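Local coordinates for uncharacterized protein (PDB 4PAR) that acts as a restriction endonuclease specific for 5-hydroxymethylcytosine in DNA, joining a Vsr-like nuclease domain to an SRA-like domain, at residues 285-293 with 304-312; 48-57 with 104-115. The protein carries 3 engineered substitutions. All blocks are in the same frame, centred on the assembly; numbering follows the deposited sequence.

Interaction 1: residues 285-293 with 304-312; sequences YRFMGLYEF and WKRVKSEVQ. Engineered in segment 304-312: Ser309 (natural residue Cys). With nucleotides of chain C.
Leu290 faces both Val307 and Lys308 across this antiparallel hairpin, a classic beta bulge that shifts the register by one residue. Its N-H runs almost straight to Lys308 O (2.9 Å, 172°), while Leu290 O accepts Lys308 N at 3.0 Å and, weakly, Val307 N. Beyond the bulge Glu292 and Lys305 exchange both backbone bonds, so the main-chain polar groups of each hydrogen-bonded pair are satisfied within the hairpin. Between them Tyr291 and Arg306 form a non-hydrogen-bonded pair: Arg306 CB sits over the centre of the Tyr291 ring, 3.6 Å from its centroid, and CG and CD continue along the ring before the chain bends at chi3, leaving the guanidinium unstacked on it. Tyr291 OH lies within weak hydrogen-bonding reach of Met288 O and of Gly242 O. At the next such pair Phe293 lays CB over the six-membered ring of Trp304; with CG anti to the backbone N (chi1 162°), its ring meets that face edge-on, centroids 5.6 Å apart and planes at 71°. Trp304 NE1 reaches Glu247 weakly. On the other face of the sheet Glu292 OE1 forms a salt bridge with Lys268, while OE2 rests 3.6 Å from Val307 CG1. Val311 closes the far end, CG1 against Leu290 CB and CG2 obliquely against Phe287 CE1 (3.6 Å); Ser309, an engineered residue, presents its carbonyl O to the edge of that ring. Farther along the strand, Tyr285 OH donates to OP2 of DA7 of chain C at 3.0 Å, the phosphate oxygen lying in the ring plane. Backbone bonds thus secure the SRA-like hairpin, whereas Glu292 pairs outside it with Lys268 and Tyr285 OH meets a DNA phosphate, a contact with the backbone and not with a base.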
loop_
_atom_site.group_PDB
_atom_site.type_symbol
_atom_site.label_atom_id
_atom_site.label_comp_id
_atom_site.label_asym_id
_atom_site.label_seq_id
_atom_site.Cartn_x
_atom_site.Cartn_y
_atom_site.Cartn_z
ATOM N N TYR F 285 -10.856 -12.662 -16.450
ATOM C CA TYR F 285 -12.204 -12.755 -16.999
ATOM C C TYR F 285 -12.729 -14.191 -16.999
ATOM O O TYR F 285 -12.210 -15.067 -17.699
ATOM C CB TYR F 285 -12.224 -12.127 -18.403
ATOM C CG TYR F 285 -11.928 -10.645 -18.317
ATOM C CD1 TYR F 285 -10.620 -10.180 -18.284
ATOM C CD2 TYR F 285 -12.953 -9.718 -18.192
ATOM C CE1 TYR F 285 -10.341 -8.838 -18.158
ATOM C CE2 TYR F 285 -12.684 -8.366 -18.073
ATOM C CZ TYR F 285 -11.375 -7.932 -18.055
ATOM O OH TYR F 285 -11.094 -6.589 -17.935
ATOM N N ARG F 286 -13.769 -14.409 -16.195
ATOM C CA ARG F 286 -14.313 -15.742 -15.946
ATOM C C ARG F 286 -15.616 -15.975 -16.694
ATOM O O ARG F 286 -16.540 -15.167 -16.623
ATOM C CB ARG F 286 -14.541 -15.956 -14.446
ATOM C CG ARG F 286 -15.488 -17.106 -14.125
ATOM C CD ARG F 286 -15.675 -17.294 -12.624
ATOM N NE ARG F 286 -14.486 -17.866 -12.000
ATOM C CZ ARG F 286 -14.194 -19.160 -12.011
ATOM N NH1 ARG F 286 -15.004 -20.022 -12.611
ATOM N NH2 ARG F 286 -13.091 -19.594 -11.426
ATOM N N PHE F 287 -15.692 -17.098 -17.394
ATOM C CA PHE F 287 -16.881 -17.414 -18.162
ATOM C C PHE F 287 -18.026 -17.732 -17.214
ATOM O O PHE F 287 -17.931 -18.666 -16.424
ATOM C CB PHE F 287 -16.586 -18.596 -19.088
ATOM C CG PHE F 287 -17.780 -19.120 -19.815
ATOM C CD1 PHE F 287 -18.431 -18.348 -20.759
ATOM C CD2 PHE F 287 -18.235 -20.404 -19.573
ATOM C CE1 PHE F 287 -19.525 -18.841 -21.435
ATOM C CE2 PHE F 287 -19.327 -20.905 -20.247
ATOM C CZ PHE F 287 -19.970 -20.125 -21.183
ATOM N N MET F 288 -19.094 -16.939 -17.273
ATOM C CA MET F 288 -20.273 -17.210 -16.457
ATOM C C MET F 288 -21.349 -18.034 -17.157
ATOM O O MET F 288 -22.198 -18.635 -16.500
ATOM C CB MET F 288 -20.884 -15.892 -15.975
ATOM C CG MET F 288 -20.046 -15.174 -14.933
ATOM S SD MET F 288 -19.559 -16.277 -13.591
ATOM C CE MET F 288 -18.651 -15.154 -12.529
ATOM N N GLY F 289 -21.322 -18.063 -18.485
ATOM C CA GLY F 289 -22.321 -18.817 -19.224
ATOM C C GLY F 289 -22.771 -18.141 -20.510
ATOM O O GLY F 289 -22.227 -17.108 -20.915
ATOM N N LEU F 290 -23.793 -18.721 -21.133
ATOM C CA LEU F 290 -24.514 -18.086 -22.233
ATOM C C LEU F 290 -25.913 -17.705 -21.762
ATOM O O LEU F 290 -26.745 -18.579 -21.456
ATOM C CB LEU F 290 -24.592 -19.001 -23.454
ATOM C CG LEU F 290 -25.359 -18.427 -24.648
ATOM C CD1 LEU F 290 -24.815 -17.062 -25.030
ATOM C CD2 LEU F 290 -25.298 -19.375 -25.832
ATOM N N TYR F 291 -26.153 -16.394 -21.724
ATOM C CA TYR F 291 -27.334 -15.802 -21.100
ATOM C C TYR F 291 -28.299 -15.190 -22.122
ATOM O O TYR F 291 -27.884 -14.701 -23.179
ATOM C CB TYR F 291 -26.913 -14.725 -20.089
ATOM C CG TYR F 291 -26.320 -15.250 -18.797
ATOM C CD1 TYR F 291 -25.111 -15.934 -18.789
ATOM C CD2 TYR F 291 -26.961 -15.040 -17.580
ATOM C CE1 TYR F 291 -24.564 -16.410 -17.611
ATOM C CE2 TYR F 291 -26.424 -15.512 -16.397
ATOM C CZ TYR F 291 -25.223 -16.198 -16.417
ATOM O OH TYR F 291 -24.674 -16.672 -15.245
ATOM N N GLU F 292 -29.586 -15.205 -21.783
ATOM C CA GLU F 292 -30.629 -14.694 -22.667
ATOM C C GLU F 292 -31.483 -13.627 -21.974
ATOM O O GLU F 292 -31.818 -13.751 -20.793
ATOM C CB GLU F 292 -31.508 -15.846 -23.160
ATOM C CG GLU F 292 -32.360 -15.522 -24.372
ATOM C CD GLU F 292 -32.992 -16.762 -24.975
ATOM O OE1 GLU F 292 -32.782 -17.011 -26.180
ATOM O OE2 GLU F 292 -33.692 -17.491 -24.240
ATOM N N PHE F 293 -31.844 -12.594 -22.732
ATOM C CA PHE F 293 -32.557 -11.420 -22.220
ATOM C C PHE F 293 -34.045 -11.718 -22.002
ATOM O O PHE F 293 -34.741 -12.107 -22.943
ATOM C CB PHE F 293 -32.360 -10.261 -23.214
ATOM C CG PHE F 293 -33.356 -9.137 -23.079
ATOM C CD1 PHE F 293 -33.027 -7.983 -22.392
ATOM C CD2 PHE F 293 -34.599 -9.213 -23.689
ATOM C CE1 PHE F 293 -33.934 -6.950 -22.282
ATOM C CE2 PHE F 293 -35.512 -8.188 -23.581
ATOM C CZ PHE F 293 -35.180 -7.053 -22.881
ATOM N N TRP F 304 -31.082 -10.945 -17.525
ATOM C CA TRP F 304 -30.520 -11.961 -18.401
ATOM C C TRP F 304 -30.554 -13.313 -17.700
ATOM O O TRP F 304 -29.925 -13.491 -16.662
ATOM C CB TRP F 304 -29.084 -11.596 -18.797
ATOM C CG TRP F 304 -28.943 -10.198 -19.346
ATOM C CD1 TRP F 304 -28.834 -9.041 -18.626
ATOM C CD2 TRP F 304 -28.896 -9.815 -20.728
ATOM N NE1 TRP F 304 -28.727 -7.964 -19.474
ATOM C CE2 TRP F 304 -28.762 -8.412 -20.768
ATOM C CE3 TRP F 304 -28.955 -10.522 -21.933
ATOM C CZ2 TRP F 304 -28.686 -7.704 -21.967
ATOM C CZ3 TRP F 304 -28.880 -9.817 -23.121
ATOM C CH2 TRP F 304 -28.750 -8.423 -23.129
ATOM N N LYS F 305 -31.307 -14.253 -18.263
ATOM C CA LYS F 305 -31.401 -15.604 -17.718
ATOM C C LYS F 305 -30.383 -16.497 -18.421
ATOM O O LYS F 305 -30.130 -16.321 -19.610
ATOM C CB LYS F 305 -32.821 -16.156 -17.883
ATOM C CG LYS F 305 -33.032 -17.573 -17.359
ATOM C CD LYS F 305 -34.436 -18.070 -17.672
ATOM C CE LYS F 305 -34.620 -19.520 -17.250
ATOM N NZ LYS F 305 -33.730 -20.441 -18.010
ATOM N N ARG F 306 -29.799 -17.451 -17.698
ATOM C CA ARG F 306 -28.759 -18.292 -18.289
ATOM C C ARG F 306 -29.352 -19.549 -18.915
ATOM O O ARG F 306 -29.826 -20.449 -18.216
ATOM C CB ARG F 306 -27.716 -18.681 -17.237
ATOM C CG ARG F 306 -26.582 -19.525 -17.789
ATOM C CD ARG F 306 -25.590 -19.894 -16.704
ATOM N NE ARG F 306 -26.114 -20.911 -15.797
ATOM C CZ ARG F 306 -25.513 -21.281 -14.670
ATOM N NH1 ARG F 306 -24.372 -20.709 -14.310
ATOM N NH2 ARG F 306 -26.054 -22.217 -13.902
ATOM N N VAL F 307 -29.331 -19.596 -20.243
ATOM C CA VAL F 307 -29.864 -20.737 -20.973
ATOM C C VAL F 307 -28.825 -21.784 -21.378
ATOM O O VAL F 307 -29.193 -22.896 -21.760
ATOM C CB VAL F 307 -30.595 -20.274 -22.245
ATOM C CG1 VAL F 307 -31.831 -19.469 -21.872
ATOM C CG2 VAL F 307 -29.658 -19.460 -23.128
ATOM N N LYS F 308 -27.538 -21.459 -21.285
ATOM C CA LYS F 308 -26.526 -22.441 -21.686
ATOM C C LYS F 308 -25.273 -22.380 -20.822
ATOM O O LYS F 308 -24.827 -21.308 -20.427
ATOM C CB LYS F 308 -26.153 -22.263 -23.166
ATOM C CG LYS F 308 -27.121 -22.942 -24.150
ATOM C CD LYS F 308 -26.687 -22.799 -25.612
ATOM C CE LYS F 308 -25.475 -23.670 -25.953
ATOM N NZ LYS F 308 -25.769 -25.134 -25.948
ATOM N N SER F 309 -24.728 -23.551 -20.507
ATOM C CA SER F 309 -23.507 -23.646 -19.716
ATOM C C SER F 309 -22.251 -23.865 -20.565
ATOM O O SER F 309 -21.142 -23.956 -20.032
ATOM C CB SER F 309 -23.640 -24.770 -18.687
ATOM O OG SER F 309 -24.719 -24.516 -17.800
ATOM N N GLU F 310 -22.425 -23.966 -21.879
ATOM C CA GLU F 310 -21.307 -24.227 -22.784
ATOM C C GLU F 310 -21.418 -23.394 -24.055
ATOM O O GLU F 310 -22.514 -23.214 -24.588
ATOM C CB GLU F 310 -21.245 -25.714 -23.142
ATOM C CG GLU F 310 -21.113 -26.642 -21.943
ATOM C CD GLU F 310 -21.121 -28.106 -22.331
ATOM O OE1 GLU F 310 -21.520 -28.416 -23.473
ATOM O OE2 GLU F 310 -20.728 -28.946 -21.494
ATOM N N VAL F 311 -20.291 -22.883 -24.545
ATOM C CA VAL F 311 -20.305 -22.147 -25.811
ATOM C C VAL F 311 -19.193 -22.603 -26.755
ATOM O O VAL F 311 -18.035 -22.719 -26.361
ATOM C CB VAL F 311 -20.188 -20.619 -25.592
ATOM C CG1 VAL F 311 -21.484 -20.061 -25.029
ATOM C CG2 VAL F 311 -19.019 -20.286 -24.681
ATOM N N GLN F 312 -19.554 -22.862 -28.008
ATOM C CA GLN F 312 -18.581 -23.297 -29.003
ATOM C C GLN F 312 -17.633 -22.155 -29.373
ATOM O O GLN F 312 -18.008 -20.986 -29.316
ATOM C CB GLN F 312 -19.293 -23.840 -30.248
ATOM C CG GLN F 312 -20.405 -22.948 -30.786
ATOM C CD GLN F 312 -21.161 -23.584 -31.942
ATOM O OE1 GLN F 312 -20.927 -24.742 -32.291
ATOM N NE2 GLN F 312 -22.074 -22.826 -32.543
ATOM P P DA C 7 -7.936 -5.509 -19.056
ATOM O OP1 DA C 7 -8.083 -6.810 -19.746
ATOM O OP2 DA C 7 -8.382 -5.363 -17.652
ATOM O "O5'" DA C 7 -6.409 -5.044 -19.151
ATOM C "C5'" DA C 7 -5.723 -5.134 -20.382
ATOM C "C4'" DA C 7 -4.342 -4.518 -20.280
ATOM O "O4'" DA C 7 -4.456 -3.096 -20.031
ATOM C "C3'" DA C 7 -3.456 -5.081 -19.171
ATOM O "O3'" DA C 7 -2.188 -5.425 -19.715
ATOM C "C2'" DA C 7 -3.353 -3.929 -18.164
ATOM C "C1'" DA C 7 -3.519 -2.714 -19.058
ATOM N N9 DA C 7 -4.042 -1.532 -18.372
ATOM C C8 DA C 7 -5.233 -1.429 -17.715
ATOM N N7 DA C 7 -5.460 -0.241 -17.207
ATOM C C5 DA C 7 -4.344 0.494 -17.560
ATOM C C6 DA C 7 -3.976 1.832 -17.317
ATOM N N6 DA C 7 -4.740 2.688 -16.634
ATOM N N1 DA C 7 -2.791 2.256 -17.807
ATOM C C2 DA C 7 -2.033 1.390 -18.495
ATOM N N3 DA C 7 -2.272 0.109 -18.786
ATOM C C4 DA C 7 -3.457 -0.282 -18.284
#

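Interaction 2: residues 48-57 with 104-115; sequences QFVRLSNKKI and SDAMREEDIISI
Ile112 is wedged between Phe49, Arg51 and Ile57, and a tightly packed part of the contact gathers round it. Its CD1 meets Ile57 CD1 at 3.8 Å, the two chains crossing at about a right angle, while CG2 lies against the Val50 carbonyl carbon and Arg51 CB. Ile57 CG1 and CD1 also press on the CB of Ser104, whose hydroxyl is bonded to Ser100 O. On the face that carries Val50 and Ile113, a parallel bridge pair, Val50 CG1 touches Ile115 CG2 at 3.5 Å; chi1 of -57° turns that methyl away from the carbonyl carbon and onto the isoleucine. Val50 and Ile115 both rest on His70 of strand 69-74.

The main-chain pairing is looser than this apolar filling. Arg51 N donates to Ile113 O at 3.1 Å, but the bond from Ile113 N to Phe49 O is weak at 3.4 Å. Phe49 O has a better donor within its own strand: Gln48 NE2, 2.9 Å away and almost straight (173°), with the acceptor in the amide plane. Looser still is the 53-56 turn, whose residues barely touch segment 104-115.

Toward the solvent side, Phe49 is still broadly covered. Glu110 CB stands over one face of its ring, and Met107 SD approaches obliquely, 3.8 Å from CE1, in a Met-aromatic contact. Arg51 reaches back over Ile112, NH2 lying 3.5 Å from CD1. Asp105 bonds to Thr102 of the second subunit. Segment 104-115 therefore adds its short strand 113-114 as the outermost strand of the nuclease sheet, of the PDDEXK clan, beside strand 45-51, held mainly by aliphatic side chains with few backbone bonds, while Glu110 and Asp111 pair with Lys276 and Arg286.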
loop_
_atom_site.group_PDB
_atom_site.type_symbol
_atom_site.label_atom_id
_atom_site.label_comp_id
_atom_site.label_asym_id
_atom_site.label_seq_id
_atom_site.Cartn_x
_atom_site.Cartn_y
_atom_site.Cartn_z
ATOM N N GLN F 48 -11.053 -19.879 -1.283
ATOM C CA GLN F 48 -11.911 -19.568 -2.414
ATOM C C GLN F 48 -13.157 -18.865 -1.929
ATOM O O GLN F 48 -13.883 -19.401 -1.088
ATOM C CB GLN F 48 -12.287 -20.837 -3.180
ATOM C CG GLN F 48 -13.316 -20.617 -4.266
ATOM C CD GLN F 48 -12.818 -19.719 -5.374
ATOM O OE1 GLN F 48 -11.797 -19.994 -6.002
ATOM N NE2 GLN F 48 -13.537 -18.632 -5.621
ATOM N N PHE F 49 -13.392 -17.660 -2.449
ATOM C CA PHE F 49 -14.615 -16.915 -2.147
ATOM C C PHE F 49 -15.836 -17.565 -2.792
ATOM O O PHE F 49 -15.809 -17.902 -3.974
ATOM C CB PHE F 49 -14.504 -15.470 -2.625
ATOM C CG PHE F 49 -13.584 -14.622 -1.803
ATOM C CD1 PHE F 49 -14.009 -14.087 -0.599
ATOM C CD2 PHE F 49 -12.301 -14.340 -2.243
ATOM C CE1 PHE F 49 -13.170 -13.295 0.158
ATOM C CE2 PHE F 49 -11.455 -13.549 -1.493
ATOM C CZ PHE F 49 -11.891 -13.025 -0.291
ATOM N N VAL F 50 -16.902 -17.743 -2.015
ATOM C CA VAL F 50 -18.149 -18.298 -2.546
ATOM C C VAL F 50 -19.354 -17.447 -2.169
ATOM O O VAL F 50 -19.295 -16.658 -1.230
ATOM C CB VAL F 50 -18.381 -19.723 -2.055
ATOM C CG1 VAL F 50 -17.209 -20.600 -2.445
ATOM C CG2 VAL F 50 -18.576 -19.730 -0.553
ATOM N N ARG F 51 -20.448 -17.601 -2.906
ATOM C CA ARG F 51 -21.645 -16.811 -2.634
ATOM C C ARG F 51 -22.778 -17.685 -2.137
ATOM O O ARG F 51 -23.267 -18.554 -2.859
ATOM C CB ARG F 51 -22.083 -16.052 -3.880
ATOM C CG ARG F 51 -23.216 -15.098 -3.628
ATOM C CD ARG F 51 -23.460 -14.227 -4.839
ATOM N NE ARG F 51 -22.300 -13.408 -5.176
ATOM C CZ ARG F 51 -22.014 -12.251 -4.590
ATOM N NH1 ARG F 51 -22.797 -11.782 -3.626
ATOM N NH2 ARG F 51 -20.944 -11.563 -4.964
ATOM N N LEU F 52 -23.183 -17.450 -0.894
ATOM C CA LEU F 52 -24.236 -18.234 -0.265
ATOM C C LEU F 52 -25.604 -17.879 -0.819
ATOM O O LEU F 52 -25.739 -17.027 -1.700
ATOM C CB LEU F 52 -24.249 -18.018 1.246
ATOM C CG LEU F 52 -22.978 -18.182 2.063
ATOM C CD1 LEU F 52 -23.310 -17.921 3.519
ATOM C CD2 LEU F 52 -22.406 -19.571 1.881
ATOM N N SER F 53 -26.625 -18.521 -0.266
ATOM C CA SER F 53 -28.001 -18.301 -0.695
ATOM C C SER F 53 -28.458 -16.871 -0.518
ATOM O O SER F 53 -29.260 -16.389 -1.302
ATOM C CB SER F 53 -28.946 -19.213 0.074
ATOM O OG SER F 53 -28.632 -20.577 -0.162
ATOM N N ASN F 54 -27.918 -16.183 0.479
ATOM C CA ASN F 54 -28.548 -14.961 0.979
ATOM C C ASN F 54 -28.175 -13.592 0.439
ATOM O O ASN F 54 -28.894 -12.641 0.720
ATOM C CB ASN F 54 -28.351 -14.890 2.488
ATOM C CG ASN F 54 -27.072 -15.538 2.919
ATOM O OD1 ASN F 54 -26.142 -15.739 2.120
ATOM N ND2 ASN F 54 -26.999 -15.858 4.188
ATOM N N LYS F 55 -27.147 -13.536 -0.415
ATOM C CA LYS F 55 -26.307 -12.363 -0.718
ATOM C C LYS F 55 -25.025 -12.254 0.110
ATOM O O LYS F 55 -24.215 -11.372 -0.133
ATOM C CB LYS F 55 -27.010 -11.017 -0.516
ATOM C CG LYS F 55 -26.960 -10.499 0.936
ATOM C CD LYS F 55 -27.582 -9.128 1.063
ATOM C CE LYS F 55 -27.691 -8.661 2.534
ATOM N NZ LYS F 55 -28.835 -9.213 3.323
ATOM N N LYS F 56 -24.834 -13.101 1.117
ATOM C CA LYS F 56 -23.637 -12.978 1.941
ATOM C C LYS F 56 -22.447 -13.653 1.266
ATOM O O LYS F 56 -22.611 -14.633 0.538
ATOM C CB LYS F 56 -23.846 -13.574 3.352
ATOM C CG LYS F 56 -24.733 -12.724 4.261
ATOM C CD LYS F 56 -24.940 -13.385 5.626
ATOM C CE LYS F 56 -23.615 -13.684 6.300
ATOM N NZ LYS F 56 -23.804 -14.322 7.629
ATOM N N ILE F 57 -21.247 -13.126 1.498
ATOM C CA ILE F 57 -20.043 -13.706 0.894
ATOM C C ILE F 57 -19.287 -14.562 1.902
ATOM O O ILE F 57 -18.949 -14.107 2.993
ATOM C CB ILE F 57 -19.102 -12.625 0.340
ATOM C CG1 ILE F 57 -19.875 -11.657 -0.560
ATOM C CG2 ILE F 57 -17.941 -13.262 -0.424
ATOM C CD1 ILE F 57 -19.047 -10.505 -1.064
ATOM N N SER F 104 -18.214 -7.239 2.917
ATOM C CA SER F 104 -18.594 -7.971 1.714
ATOM C C SER F 104 -18.691 -7.047 0.499
ATOM O O SER F 104 -18.313 -7.428 -0.610
ATOM C CB SER F 104 -19.923 -8.703 1.929
ATOM O OG SER F 104 -19.778 -9.780 2.843
ATOM N N ASP F 105 -19.191 -5.832 0.705
ATOM C CA ASP F 105 -19.300 -4.884 -0.399
ATOM C C ASP F 105 -17.939 -4.255 -0.695
ATOM O O ASP F 105 -17.775 -3.544 -1.686
ATOM C CB ASP F 105 -20.349 -3.804 -0.106
ATOM C CG ASP F 105 -20.003 -2.953 1.102
ATOM O OD1 ASP F 105 -19.211 -1.998 0.956
ATOM O OD2 ASP F 105 -20.540 -3.225 2.196
ATOM N N ALA F 106 -16.967 -4.514 0.174
ATOM C CA ALA F 106 -15.593 -4.097 -0.073
ATOM C C ALA F 106 -14.901 -5.079 -1.012
ATOM O O ALA F 106 -14.044 -4.708 -1.812
ATOM C CB ALA F 106 -14.829 -3.980 1.235
ATOM N N MET F 107 -15.286 -6.343 -0.895
ATOM C CA MET F 107 -14.658 -7.434 -1.630
ATOM C C MET F 107 -15.374 -7.810 -2.931
ATOM O O MET F 107 -15.089 -8.856 -3.507
ATOM C CB MET F 107 -14.518 -8.646 -0.716
ATOM C CG MET F 107 -13.678 -8.314 0.507
ATOM S SD MET F 107 -13.168 -9.703 1.524
ATOM C CE MET F 107 -12.506 -8.820 2.937
ATOM N N ARG F 108 -16.335 -6.991 -3.353
ATOM C CA ARG F 108 -17.089 -7.237 -4.589
ATOM C C ARG F 108 -16.218 -7.621 -5.788
ATOM O O ARG F 108 -16.583 -8.499 -6.575
ATOM C CB ARG F 108 -17.906 -6.001 -4.971
ATOM C CG ARG F 108 -18.841 -5.490 -3.905
ATOM C CD ARG F 108 -19.668 -4.332 -4.437
ATOM N NE ARG F 108 -18.835 -3.288 -5.023
ATOM C CZ ARG F 108 -18.476 -2.176 -4.392
ATOM N NH1 ARG F 108 -18.884 -1.960 -3.149
ATOM N NH2 ARG F 108 -17.716 -1.276 -5.004
ATOM N N GLU F 109 -15.072 -6.959 -5.925
ATOM C CA GLU F 109 -14.197 -7.158 -7.078
ATOM C C GLU F 109 -13.609 -8.569 -7.139
ATOM O O GLU F 109 -13.147 -9.012 -8.190
ATOM C CB GLU F 109 -13.064 -6.127 -7.064
ATOM C CG GLU F 109 -13.530 -4.675 -7.039
ATOM C CD GLU F 109 -12.384 -3.681 -7.180
ATOM O OE1 GLU F 109 -11.209 -4.107 -7.135
ATOM O OE2 GLU F 109 -12.657 -2.472 -7.339
ATOM N N GLU F 110 -13.644 -9.273 -6.011
ATOM C CA GLU F 110 -13.032 -10.595 -5.894
ATOM C C GLU F 110 -13.749 -11.628 -6.743
ATOM O O GLU F 110 -14.870 -11.400 -7.191
ATOM C CB GLU F 110 -13.004 -11.057 -4.435
ATOM C CG GLU F 110 -12.135 -10.207 -3.520
ATOM C CD GLU F 110 -10.665 -10.237 -3.904
ATOM O OE1 GLU F 110 -10.247 -11.184 -4.609
ATOM O OE2 GLU F 110 -9.930 -9.309 -3.496
ATOM N N ASP F 111 -13.100 -12.767 -6.963
ATOM C CA ASP F 111 -13.669 -13.789 -7.823
ATOM C C ASP F 111 -14.545 -14.681 -6.974
ATOM O O ASP F 111 -14.067 -15.547 -6.240
ATOM C CB ASP F 111 -12.565 -14.616 -8.493
ATOM C CG ASP F 111 -13.111 -15.765 -9.322
ATOM O OD1 ASP F 111 -14.080 -15.550 -10.079
ATOM O OD2 ASP F 111 -12.571 -16.886 -9.215
ATOM N N ILE F 112 -15.846 -14.505 -7.148
ATOM C CA ILE F 112 -16.824 -15.125 -6.283
ATOM C C ILE F 112 -17.663 -16.060 -7.119
ATOM O O ILE F 112 -18.261 -15.651 -8.109
ATOM C CB ILE F 112 -17.695 -14.070 -5.595
ATOM C CG1 ILE F 112 -16.801 -13.016 -4.938
ATOM C CG2 ILE F 112 -18.624 -14.726 -4.588
ATOM C CD1 ILE F 112 -17.534 -11.938 -4.185
ATOM N N ILE F 113 -17.696 -17.325 -6.733
ATOM C CA ILE F 113 -18.351 -18.312 -7.566
ATOM C C ILE F 113 -19.607 -18.875 -6.918
ATOM O O ILE F 113 -19.940 -18.551 -5.776
ATOM C CB ILE F 113 -17.403 -19.471 -7.891
ATOM C CG1 ILE F 113 -17.074 -20.258 -6.624
ATOM C CG2 ILE F 113 -16.134 -18.947 -8.546
ATOM C CD1 ILE F 113 -16.332 -21.533 -6.897
ATOM N N SER F 114 -20.293 -19.731 -7.662
ATOM C CA SER F 114 -21.518 -20.334 -7.185
ATOM C C SER F 114 -21.201 -21.726 -6.696
ATOM O O SER F 114 -20.518 -22.480 -7.389
ATOM C CB SER F 114 -22.575 -20.375 -8.289
ATOM O OG SER F 114 -23.672 -21.178 -7.896
ATOM N N ILE F 115 -21.677 -22.059 -5.499
ATOM C CA ILE F 115 -21.401 -23.366 -4.908
ATOM C C ILE F 115 -22.518 -24.363 -5.148
ATOM O O ILE F 115 -22.486 -25.473 -4.610
ATOM C CB ILE F 115 -21.147 -23.266 -3.398
ATOM C CG1 ILE F 115 -22.037 -22.199 -2.764
ATOM C CG2 ILE F 115 -19.703 -22.945 -3.148
ATOM C CD1 ILE F 115 -23.412 -22.695 -2.379
#

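In the fold
Interaction 1 belongs to the SRA-like domain and interaction 2 to the nuclease domain, their centres about 19 Å apart, yet they touch. Arg286 NE makes a salt bridge to Asp111 OD1 at 3.0 Å and also packs on Ile113 CG2 at 4.0 Å; Asn188 holds another nitrogen of the same guanidinium. Lys276 with Glu110 adds a second ion pair across the seam. Next to Arg286 in the chain, Tyr285 meets a DNA phosphate, whereas the nearest atom of interaction 2 stays about 6 Å from the nucleic acid. Strand 283-295 therefore carries both a DNA-phosphate contact and a salt bridge to the loop leading into strand 113-114, probably helping to set how the two domains are oriented.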